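Thin, isoform D (Drosophila melanogaster, PDB 6XG7) is linked to muscle and probably acts as a RING-type ubiquitin ligase, its C-terminal NHL-repeat beta-propeller, the part described here, probably binding partner proteins. Local coordinates at residues Asn198-Ser203 against Phe213-Lys218. Numbering follows the deposited sequence. Where two conformers were deposited one is given.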
loop_
_atom_site.group_PDB
_atom_site.type_symbol
_atom_site.label_atom_id
_atom_site.label_comp_id
_atom_site.label_asym_id
_atom_site.label_seq_id
_atom_site.Cartn_x
_atom_site.Cartn_y
_atom_site.Cartn_z
ATOM N N ASN A 198 12.540 -3.207 -11.138
ATOM C CA ASN A 198 12.452 -1.741 -11.180
ATOM C C ASN A 198 11.278 -1.262 -12.020
ATOM O O ASN A 198 11.368 -0.292 -12.780
ATOM C CB ASN A 198 13.771 -1.102 -11.576
ATOM C CG ASN A 198 14.771 -1.190 -10.456
ATOM O OD1 ASN A 198 14.475 -0.801 -9.318
ATOM N ND2 ASN A 198 15.926 -1.761 -10.740
ATOM N N ARG A 199 10.156 -1.936 -11.851
ATOM C CA ARG A 199 8.886 -1.493 -12.397
ATOM C C ARG A 199 8.068 -0.902 -11.260
ATOM O O ARG A 199 8.035 -1.456 -10.159
ATOM C CB ARG A 199 8.147 -2.663 -13.042
ATOM C CG ARG A 199 8.910 -3.230 -14.216
ATOM C CD ARG A 199 8.266 -4.467 -14.754
ATOM N NE ARG A 199 9.018 -4.969 -15.892
ATOM C CZ ARG A 199 8.581 -5.911 -16.713
ATOM N NH1 ARG A 199 7.381 -6.448 -16.525
ATOM N NH2 ARG A 199 9.343 -6.307 -17.725
ATOM N N VAL A 200 7.423 0.223 -11.541
ATOM C CA VAL A 200 6.596 0.944 -10.584
ATOM C C VAL A 200 5.144 0.622 -10.913
ATOM O O VAL A 200 4.639 0.965 -11.986
ATOM C CB VAL A 200 6.863 2.452 -10.642
ATOM C CG1 VAL A 200 6.019 3.158 -9.604
ATOM C CG2 VAL A 200 8.333 2.717 -10.455
ATOM N N ILE A 201 4.483 -0.061 -9.990
ATOM C CA ILE A 201 3.146 -0.614 -10.176
ATOM C C ILE A 201 2.184 0.269 -9.396
ATOM O O ILE A 201 2.306 0.391 -8.177
ATOM C CB ILE A 201 3.099 -2.064 -9.670
ATOM C CG1 ILE A 201 4.130 -2.929 -10.406
ATOM C CG2 ILE A 201 1.685 -2.617 -9.777
ATOM C CD1 ILE A 201 4.605 -4.104 -9.564
ATOM N N VAL A 202 1.248 0.899 -10.094
ATOM C CA VAL A 202 0.373 1.917 -9.515
ATOM C C VAL A 202 -1.082 1.492 -9.665
ATOM O O VAL A 202 -1.520 1.148 -10.768
ATOM C CB VAL A 202 0.599 3.285 -10.188
ATOM C CG1 VAL A 202 -0.339 4.339 -9.582
ATOM C CG2 VAL A 202 2.073 3.696 -10.088
ATOM N N SER A 203 -1.835 1.522 -8.564
ATOM C CA SER A 203 -3.276 1.288 -8.659
ATOM C C SER A 203 -3.941 2.596 -9.063
ATOM O O SER A 203 -3.974 3.568 -8.304
ATOM C CB SER A 203 -3.900 0.718 -7.390
ATOM O OG SER A 203 -3.727 1.576 -6.283
ATOM N N PHE A 213 4.966 1.322 -14.826
ATOM C CA PHE A 213 5.913 2.263 -15.387
ATOM C C PHE A 213 7.331 1.767 -15.128
ATOM O O PHE A 213 7.582 1.013 -14.193
ATOM C CB PHE A 213 5.813 3.618 -14.680
ATOM C CG PHE A 213 4.474 4.295 -14.788
ATOM C CD1 PHE A 213 3.456 4.002 -13.887
ATOM C CD2 PHE A 213 4.253 5.284 -15.736
ATOM C CE1 PHE A 213 2.242 4.662 -13.958
ATOM C CE2 PHE A 213 3.041 5.938 -15.806
ATOM C CZ PHE A 213 2.039 5.621 -14.918
ATOM N N ASP A 214 8.281 2.223 -15.931
ATOM C CA ASP A 214 9.660 2.069 -15.481
ATOM C C ASP A 214 9.994 3.182 -14.482
ATOM O O ASP A 214 9.216 4.118 -14.278
ATOM C CB ASP A 214 10.647 1.966 -16.650
ATOM C CG ASP A 214 10.580 3.144 -17.611
ATOM O OD1 ASP A 214 10.494 4.301 -17.152
ATOM O OD2 ASP A 214 10.663 2.903 -18.841
ATOM N N VAL A 215 11.145 3.048 -13.810
ATOM C CA VAL A 215 11.499 4.007 -12.769
ATOM C C VAL A 215 11.746 5.386 -13.360
ATOM O O VAL A 215 11.649 6.391 -12.644
ATOM C CB VAL A 215 12.695 3.533 -11.913
ATOM C CG1 VAL A 215 12.282 2.383 -10.995
ATOM C CG2 VAL A 215 13.886 3.136 -12.795
ATOM N N ASN A 216 12.068 5.457 -14.654
ATOM C CA ASN A 216 12.189 6.731 -15.345
ATOM C C ASN A 216 10.839 7.371 -15.650
ATOM O O ASN A 216 10.807 8.540 -16.042
ATOM C CB ASN A 216 12.972 6.539 -16.649
ATOM N N GLY A 217 9.733 6.643 -15.496
ATOM C CA GLY A 217 8.409 7.176 -15.746
ATOM C C GLY A 217 7.764 6.768 -17.057
ATOM O O GLY A 217 6.663 7.241 -17.354
ATOM N N LYS A 218 8.399 5.910 -17.846
ATOM C CA LYS A 218 7.807 5.466 -19.103
ATOM C C LYS A 218 6.801 4.350 -18.852
ATOM O O LYS A 218 7.033 3.461 -18.033
ATOM C CB LYS A 218 8.904 4.957 -20.037
#
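Val200 and Phe213 form an antiparallel hydrogen-bonded pair in one blade of the NHL beta-propeller. Val200 N donates to Phe213 O at 2.8 Å, with an N-H...O angle of 171°. Phe213 N returns a bond to Val200 O at 2.9 Å. The pair lies near the open end of the hairpin made by strands 199-204 and 209-214. Beside it, Arg199 CA sends a C-H...O contact to the same Phe213 O.

Past the pair, the second strand leaves through a type I turn from Asp214 to Gly217. Asp214 OD1 braces this turn by accepting Lys218 N at 2.7 Å, from above the carboxylate plane. Asp214 N donates to Lys218 O across the turn, and the chain continues into strand 219-223 of the same blade.

Val200, Val202 and Phe213 pack on one face of the sheet. Val202 CG2 approaches Phe213 CE1 obliquely, at 4.0 Å. The ring edge also meets Val200 O, nearly in plane. From the preceding blade, Phe176 of strand 172-179 meets the ring too, and Tyr154 of strand 153-157 touches Val200 and Val215. Val200 and Val215 cross at about a right angle. With Val200 CG2 anti to its own carbonyl carbon, this branch is the one that reaches Val215 CG1, at 4.0 Å. At the exposed end of the contact, that same CG1 lies 3.8 Å from Asn198 CB and 3.3 Å from Asn198 O.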